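Local structure of blue-light-activated histidine kinase 2 (Erythrobacter litoralis HTCC2594, 4R39) at residues 28-33 / 118-123; 62-67 / 92-97. The protein is a blue-light-activated kinase, represented here by its C-terminal histidine kinase part, that uses ATP to phosphorylate histidine and is involved in increased bacterial virulence in light. One frame throughout, in Å; residues are numbered along the deposited sequence.

Contact 1: 28-33 / 118-123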
ATOM      1  N   HIS A  28     -15.208   7.876   4.630  1.00 45.11           N
ATOM      2  CA  HIS A  28     -15.856   8.457   5.798  1.00 45.94           C
ATOM      3  C   HIS A  28     -15.417   7.802   7.109  1.00 45.79           C
ATOM      4  O   HIS A  28     -15.864   8.213   8.177  1.00 48.74           O
ATOM      5  CB  HIS A  28     -17.378   8.401   5.637  1.00 48.14           C
ATOM      6  CG  HIS A  28     -17.890   9.216   4.489  1.00 57.26           C
ATOM      7  ND1 HIS A  28     -18.994   8.852   3.749  1.00 60.85           N
ATOM      8  CD2 HIS A  28     -17.445  10.378   3.953  1.00 56.51           C
ATOM      9  CE1 HIS A  28     -19.207   9.754   2.805  1.00 61.83           C
ATOM     10  NE2 HIS A  28     -18.281  10.691   2.908  1.00 57.52           N
ATOM     11  N   ARG A  29     -14.543   6.798   7.030  1.00 43.22           N
ATOM     12  CA  ARG A  29     -13.939   6.208   8.231  1.00 41.50           C
ATOM     13  C   ARG A  29     -12.483   6.661   8.407  1.00 39.13           C
ATOM     14  O   ARG A  29     -11.831   6.263   9.369  1.00 41.00           O
ATOM     15  CB  ARG A  29     -13.972   4.668   8.208  1.00 42.96           C
ATOM     16  CG  ARG A  29     -15.288   4.009   7.779  1.00 45.61           C
ATOM     17  CD  ARG A  29     -16.110   3.414   8.937  1.00 48.41           C
ATOM     18  NE  ARG A  29     -15.357   2.547   9.852  1.00 52.63           N
ATOM     19  CZ  ARG A  29     -15.423   1.215   9.891  1.00 51.65           C
ATOM     20  NH1 ARG A  29     -16.200   0.538   9.052  1.00 52.98           N
ATOM     21  NH2 ARG A  29     -14.700   0.546  10.780  1.00 48.96           N
ATOM     22  N   VAL A  30     -11.973   7.482   7.486  1.00 31.85           N
ATOM     23  CA  VAL A  30     -10.572   7.930   7.538  1.00 32.86           C
ATOM     24  C   VAL A  30     -10.446   9.453   7.425  1.00 32.49           C
ATOM     25  O   VAL A  30     -11.445  10.145   7.250  1.00 34.96           O
ATOM     26  CB  VAL A  30      -9.724   7.254   6.442  1.00 32.67           C
ATOM     27  CG1 VAL A  30      -9.726   5.747   6.637  1.00 32.60           C
ATOM     28  CG2 VAL A  30     -10.243   7.611   5.057  1.00 33.11           C
ATOM     29  N   LYS A  31      -9.220   9.967   7.523  1.00 46.00           N
ATOM     30  CA  LYS A  31      -9.001  11.410   7.644  1.00 49.80           C
ATOM     31  C   LYS A  31      -7.655  11.900   7.102  1.00 54.04           C
ATOM     32  O   LYS A  31      -6.788  11.105   6.744  1.00 54.29           O
ATOM     33  CB  LYS A  31      -9.129  11.824   9.112  1.00 52.68           C
ATOM     34  CG  LYS A  31     -10.549  11.767   9.643  1.00 53.29           C
ATOM     35  CD  LYS A  31     -10.661  12.395  11.020  1.00 59.80           C
ATOM     36  CE  LYS A  31     -12.106  12.421  11.498  1.00 64.10           C
ATOM     37  NZ  LYS A  31     -12.960  13.326  10.685  1.00 66.22           N
ATOM     38  N   ASN A  32      -7.503  13.223   7.062  1.00 59.81           N
ATOM     39  CA  ASN A  32      -6.268  13.875   6.621  1.00 59.73           C
ATOM     40  C   ASN A  32      -5.875  13.464   5.196  1.00 55.61           C
ATOM     41  O   ASN A  32      -6.754  13.254   4.363  1.00 51.34           O
ATOM     42  CB  ASN A  32      -5.142  13.627   7.632  1.00 66.68           C
ATOM     43  CG  ASN A  32      -5.372  14.349   8.951  1.00 73.04           C
ATOM     44  OD1 ASN A  32      -6.484  14.796   9.244  1.00 73.10           O
ATOM     45  ND2 ASN A  32      -4.317  14.475   9.748  1.00 74.59           N
ATOM     46  N   HIS A  33      -4.575  13.366   4.914  1.00 46.50           N
ATOM     47  CA  HIS A  33      -4.099  13.045   3.568  1.00 44.08           C
ATOM     48  C   HIS A  33      -4.778  11.798   3.011  1.00 38.80           C
ATOM     49  O   HIS A  33      -5.176  11.771   1.851  1.00 35.31           O
ATOM     50  CB  HIS A  33      -2.580  12.838   3.558  1.00 47.44           C
ATOM     51  CG  HIS A  33      -1.788  14.106   3.484  1.00 55.37           C
ATOM     52  ND1 HIS A  33      -0.413  14.128   3.585  1.00 58.54           N
ATOM     53  CD2 HIS A  33      -2.173  15.394   3.308  1.00 56.84           C
ATOM     54  CE1 HIS A  33       0.015  15.373   3.479  1.00 59.08           C
ATOM     55  NE2 HIS A  33      -1.033  16.161   3.311  1.00 60.05           N
ATOM     56  N   VAL A 118      -4.861  -4.284  13.247  1.00 14.52           N
ATOM     57  CA  VAL A 118      -4.582  -2.855  13.322  1.00 14.83           C
ATOM     58  C   VAL A 118      -5.852  -2.045  13.079  1.00 15.25           C
ATOM     59  O   VAL A 118      -6.848  -2.580  12.598  1.00 15.22           O
ATOM     60  CB  VAL A 118      -3.530  -2.448  12.280  1.00 14.45           C
ATOM     61  CG1 VAL A 118      -2.269  -3.284  12.455  1.00 14.11           C
ATOM     62  CG2 VAL A 118      -4.088  -2.602  10.866  1.00 14.14           C
ATOM     63  N   PRO A 119      -5.822  -0.747  13.407  1.00 20.54           N
ATOM     64  CA  PRO A 119      -6.974   0.110  13.104  1.00 20.29           C
ATOM     65  C   PRO A 119      -7.157   0.299  11.602  1.00 21.50           C
ATOM     66  O   PRO A 119      -6.217   0.071  10.841  1.00 23.04           O
ATOM     67  CB  PRO A 119      -6.607   1.441  13.768  1.00 21.86           C
ATOM     68  CG  PRO A 119      -5.564   1.098  14.782  1.00 24.57           C
ATOM     69  CD  PRO A 119      -4.800  -0.036  14.192  1.00 24.17           C
ATOM     70  N   VAL A 120      -8.350   0.716  11.186  1.00 22.87           N
ATOM     71  CA  VAL A 120      -8.647   0.899   9.767  1.00 26.38           C
ATOM     72  C   VAL A 120      -7.667   1.857   9.099  1.00 26.92           C
ATOM     73  O   VAL A 120      -7.122   1.554   8.040  1.00 24.65           O
ATOM     74  CB  VAL A 120     -10.075   1.441   9.550  1.00 28.96           C
ATOM     75  CG1 VAL A 120     -10.350   1.642   8.062  1.00 26.84           C
ATOM     76  CG2 VAL A 120     -11.101   0.496  10.152  1.00 29.50           C
ATOM     77  N   GLU A 121      -7.457   3.017   9.715  1.00 24.14           N
ATOM     78  CA  GLU A 121      -6.575   4.030   9.150  1.00 24.23           C
ATOM     79  C   GLU A 121      -5.163   3.498   8.968  1.00 26.04           C
ATOM     80  O   GLU A 121      -4.496   3.806   7.987  1.00 25.22           O
ATOM     81  CB  GLU A 121      -6.528   5.267  10.044  1.00 27.43           C
ATOM     82  CG  GLU A 121      -7.695   6.222   9.843  1.00 30.12           C
ATOM     83  CD  GLU A 121      -7.337   7.664  10.144  1.00 35.39           C
ATOM     84  OE1 GLU A 121      -6.133   7.963  10.309  1.00 35.98           O
ATOM     85  OE2 GLU A 121      -8.259   8.507  10.206  1.00 35.43           O
ATOM     86  N   THR A 122      -4.708   2.703   9.924  1.00 22.98           N
ATOM     87  CA  THR A 122      -3.365   2.156   9.872  1.00 20.68           C
ATOM     88  C   THR A 122      -3.241   1.191   8.698  1.00 20.24           C
ATOM     89  O   THR A 122      -2.239   1.197   7.981  1.00 18.98           O
ATOM     90  CB  THR A 122      -3.018   1.431  11.183  1.00 20.76           C
ATOM     91  OG1 THR A 122      -3.175   2.335  12.282  1.00 24.05           O
ATOM     92  CG2 THR A 122      -1.586   0.917  11.157  1.00 20.13           C
ATOM     93  N   ALA A 123      -4.265   0.366   8.507  1.00 15.48           N
ATOM     94  CA  ALA A 123      -4.245  -0.644   7.456  1.00 16.65           C
ATOM     95  C   ALA A 123      -4.238   0.027   6.091  1.00 19.26           C
ATOM     96  O   ALA A 123      -3.424  -0.306   5.231  1.00 17.02           O
ATOM     97  CB  ALA A 123      -5.447  -1.569   7.588  1.00 14.78           C
TER
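Val30 and Glu121 bring the two backbones closest, with CA atoms 5.8 Å apart, where the chain leading into helix 32-48 passes the first turn of helix 120-140. That turn starts from Pro119 at the N-cap position, whose O accepts the amide of Ala123 at 3.1 Å. Glu121 carries much of the contact. Its CG lies anti to the carbonyl carbon (chi1 -82°), and the extended chain beyond it reaches over the 28-33 backbone. The methylene CG rests 3.8 Å from Val30 CG1, while OE2 comes over Val30 CA and stands 3.2 Å from Lys31 N, at an angle too poor for a hydrogen bond. The carboxylate is held instead by two arginines, OE1 by Arg125 and OE2 by Arg229, which would favour its charged form, while the nearby carboxylate of Glu228 would work against it. Lys31 lays the start of its side chain against this group, CB 3.6 Å from Glu121 OE2, and its amine leads away. On the other flank, Arg29 bends at chi2 and chi3 to carry NH2 to 3.7 Å from Val120 CG2, the two side chains crossing at about a right angle; Met72 of helix 58-75 touches both. The contact joins the helical histidine-bearing region, which includes the predicted phosphoacceptor His28, to helix 120-140 of the Bergerat-fold ATPase region.

Contact 2: 62-67 / 92-97; sequences VEALQL and GRIASA
Leu67 points into the groove beside Arg93 and Ile94 and splits its two methyl groups between them. CD2 sits over the centre of the Arg93 guanidinium, 3.3 Å above its plane, so the flat cation lies across the leucine with one face against an apolar methyl. CD1 turns to the backbone of the other helix, 3.8 Å from Arg93 O, and also meets Ile94 CG1 at 4.0 Å. With its CG anti to the carbonyl carbon (chi1 -61°) and a bend at chi3, Arg93 swings its head group back towards the end of segment 62-67. There a water bridges the helices: it accepts from Arg93 NH1 at 2.7 Å and donates to Leu67 O at the same length. Gln70, one turn further along helix 58-75, offers OE1 as a second acceptor for NH1, and together these bonds help set the rotation of the guanidinium above the methyl. Next to this pair, Ile94 directs CD1 towards Ala64 CB, 4.5 Å away, a looser apolar contact. At the other end the carboxylate end of Glu63 meets the methyl of Ala97, Glu63 OE1 lying 3.8 Å from Ala97 CB.

The segments run roughly antiparallel at 148°, with axes 10.1 Å apart. Tyr90, earlier in helix 87-102, hydrogen-bonds through its OH to Ala64 O, adding another tie. Helix 120-140 backs the pair, Leu128 touching Ala64 and Leu134 touching Ala95, while helices 16-27 and 32-48 pack on Val62 and Leu65 of segment 62-67.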
ATOM      1  N   VAL A  62      -7.418   1.599  -6.495  1.00 18.98           N
ATOM      2  CA  VAL A  62      -8.807   1.249  -6.243  1.00 19.32           C
ATOM      3  C   VAL A  62      -8.872  -0.124  -5.582  1.00 18.98           C
ATOM      4  O   VAL A  62      -9.560  -0.300  -4.581  1.00 19.27           O
ATOM      5  CB  VAL A  62      -9.643   1.272  -7.542  1.00 21.75           C
ATOM      6  CG1 VAL A  62     -10.995   0.592  -7.340  1.00 22.12           C
ATOM      7  CG2 VAL A  62      -9.836   2.706  -8.005  1.00 20.88           C
ATOM      8  N   GLU A  63      -8.141  -1.090  -6.127  1.00 26.65           N
ATOM      9  CA  GLU A  63      -8.168  -2.442  -5.581  1.00 26.34           C
ATOM     10  C   GLU A  63      -7.696  -2.500  -4.125  1.00 28.60           C
ATOM     11  O   GLU A  63      -8.257  -3.243  -3.322  1.00 31.85           O
ATOM     12  CB  GLU A  63      -7.350  -3.408  -6.445  1.00 26.16           C
ATOM     13  CG  GLU A  63      -7.354  -4.832  -5.910  1.00 29.93           C
ATOM     14  CD  GLU A  63      -7.495  -5.877  -6.998  1.00 39.84           C
ATOM     15  OE1 GLU A  63      -6.845  -5.734  -8.057  1.00 41.18           O
ATOM     16  OE2 GLU A  63      -8.261  -6.846  -6.790  1.00 43.44           O
ATOM     17  N   ALA A  64      -6.679  -1.716  -3.777  1.00 17.50           N
ATOM     18  CA  ALA A  64      -6.188  -1.689  -2.401  1.00 16.87           C
ATOM     19  C   ALA A  64      -7.282  -1.211  -1.451  1.00 16.96           C
ATOM     20  O   ALA A  64      -7.416  -1.717  -0.333  1.00 16.83           O
ATOM     21  CB  ALA A  64      -4.962  -0.797  -2.285  1.00 16.47           C
ATOM     22  N   LEU A  65      -8.066  -0.239  -1.907  1.00 17.38           N
ATOM     23  CA  LEU A  65      -9.122   0.340  -1.088  1.00 17.79           C
ATOM     24  C   LEU A  65     -10.345  -0.573  -1.013  1.00 18.57           C
ATOM     25  O   LEU A  65     -11.031  -0.611   0.009  1.00 18.82           O
ATOM     26  CB  LEU A  65      -9.514   1.719  -1.627  1.00 18.24           C
ATOM     27  CG  LEU A  65      -8.466   2.825  -1.458  1.00 17.85           C
ATOM     28  CD1 LEU A  65      -8.914   4.094  -2.158  1.00 18.51           C
ATOM     29  CD2 LEU A  65      -8.194   3.113   0.010  1.00 17.63           C
ATOM     30  N   GLN A  66     -10.616  -1.313  -2.086  1.00 20.47           N
ATOM     31  CA  GLN A  66     -11.732  -2.256  -2.082  1.00 21.50           C
ATOM     32  C   GLN A  66     -11.433  -3.447  -1.189  1.00 22.15           C
ATOM     33  O   GLN A  66     -12.310  -3.934  -0.477  1.00 22.85           O
ATOM     34  CB  GLN A  66     -12.039  -2.755  -3.490  1.00 22.34           C
ATOM     35  CG  GLN A  66     -12.803  -1.769  -4.337  1.00 26.76           C
ATOM     36  CD  GLN A  66     -13.362  -2.406  -5.591  1.00 35.18           C
ATOM     37  OE1 GLN A  66     -14.569  -2.639  -5.697  1.00 38.07           O
ATOM     38  NE2 GLN A  66     -12.487  -2.692  -6.550  1.00 33.45           N
ATOM     39  N   LEU A  67     -10.197  -3.924  -1.239  1.00 18.57           N
ATOM     40  CA  LEU A  67      -9.789  -5.019  -0.379  1.00 18.42           C
ATOM     41  C   LEU A  67      -9.904  -4.589   1.071  1.00 18.31           C
ATOM     42  O   LEU A  67     -10.275  -5.386   1.931  1.00 18.70           O
ATOM     43  CB  LEU A  67      -8.362  -5.455  -0.701  1.00 17.86           C
ATOM     44  CG  LEU A  67      -8.224  -6.206  -2.025  1.00 18.32           C
ATOM     45  CD1 LEU A  67      -6.757  -6.400  -2.376  1.00 18.01           C
ATOM     46  CD2 LEU A  67      -8.947  -7.550  -1.973  1.00 19.07           C
ATOM     47  N   GLY A  92      -1.490  -9.705   2.077  1.00 11.66           N
ATOM     48  CA  GLY A  92      -1.368 -10.893   1.250  1.00 11.66           C
ATOM     49  C   GLY A  92      -2.222 -10.820  -0.003  1.00 11.99           C
ATOM     50  O   GLY A  92      -1.826 -11.300  -1.065  1.00 12.05           O
ATOM     51  N   ARG A  93      -3.398 -10.213   0.114  1.00 12.87           N
ATOM     52  CA  ARG A  93      -4.311 -10.116  -1.015  1.00 14.80           C
ATOM     53  C   ARG A  93      -3.896  -8.988  -1.947  1.00 17.58           C
ATOM     54  O   ARG A  93      -4.134  -9.051  -3.151  1.00 16.89           O
ATOM     55  CB  ARG A  93      -5.741  -9.902  -0.530  1.00 15.55           C
ATOM     56  CG  ARG A  93      -6.265 -11.033   0.331  1.00 18.81           C
ATOM     57  CD  ARG A  93      -7.710 -10.795   0.709  1.00 16.91           C
ATOM     58  NE  ARG A  93      -8.604 -11.116  -0.398  1.00 20.27           N
ATOM     59  CZ  ARG A  93      -9.810 -10.584  -0.573  1.00 21.21           C
ATOM     60  NH1 ARG A  93     -10.279  -9.683   0.280  1.00 20.99           N
ATOM     61  NH2 ARG A  93     -10.547 -10.952  -1.611  1.00 19.97           N
ATOM     62  N   ILE A  94      -3.284  -7.949  -1.385  1.00 13.03           N
ATOM     63  CA  ILE A  94      -2.736  -6.868  -2.190  1.00 13.23           C
ATOM     64  C   ILE A  94      -1.611  -7.436  -3.034  1.00 13.03           C
ATOM     65  O   ILE A  94      -1.582  -7.251  -4.251  1.00 15.17           O
ATOM     66  CB  ILE A  94      -2.204  -5.719  -1.306  1.00 13.11           C
ATOM     67  CG1 ILE A  94      -3.373  -4.891  -0.769  1.00 13.54           C
ATOM     68  CG2 ILE A  94      -1.256  -4.814  -2.086  1.00 13.27           C
ATOM     69  CD1 ILE A  94      -2.972  -3.880   0.289  1.00 14.12           C
ATOM     70  N   ALA A  95      -0.695  -8.137  -2.376  1.00 13.31           N
ATOM     71  CA  ALA A  95       0.468  -8.711  -3.040  1.00 13.21           C
ATOM     72  C   ALA A  95       0.075  -9.699  -4.135  1.00 16.35           C
ATOM     73  O   ALA A  95       0.675  -9.716  -5.211  1.00 15.46           O
ATOM     74  CB  ALA A  95       1.366  -9.395  -2.017  1.00 12.77           C
ATOM     75  N   SER A  96      -0.930 -10.523  -3.859  1.00 12.47           N
ATOM     76  CA  SER A  96      -1.348 -11.548  -4.807  1.00 12.83           C
ATOM     77  C   SER A  96      -1.905 -10.916  -6.071  1.00 13.46           C
ATOM     78  O   SER A  96      -1.596 -11.349  -7.177  1.00 13.78           O
ATOM     79  CB  SER A  96      -2.398 -12.466  -4.180  1.00 13.19           C
ATOM     80  OG  SER A  96      -1.796 -13.400  -3.303  1.00 12.60           O
ATOM     81  N   ALA A  97      -2.730  -9.891  -5.897  1.00 13.73           N
ATOM     82  CA  ALA A  97      -3.320  -9.191  -7.026  1.00 14.81           C
ATOM     83  C   ALA A  97      -2.211  -8.608  -7.892  1.00 14.87           C
ATOM     84  O   ALA A  97      -2.238  -8.714  -9.115  1.00 16.69           O
ATOM     85  CB  ALA A  97      -4.253  -8.092  -6.540  1.00 14.81           C
TER
HETATM   86  O   HOH W   1      -9.153  -7.887   1.932  1.00 15.09           O

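Contact 2 falls within the part of the chain closed off by contact 1; the two centres lie 16 Å apart and their nearest atoms about 6 Å apart, without touching. Helices 58-75 and 120-140 connect them: each contributes a segment to one contact and side chains that pack beside the other, as where Leu68, just after segment 62-67, meets Ala123 of contact 1. Contact 2 stands back from the nucleotide site, with the side chain of Ala64 about 13 Å from the bound ATP analogue and that of Ile94 about 13 Å from the magnesium ion. Segment 28-33 of contact 1 begins with His28, the predicted phosphoacceptor, which itself does not touch 118-123.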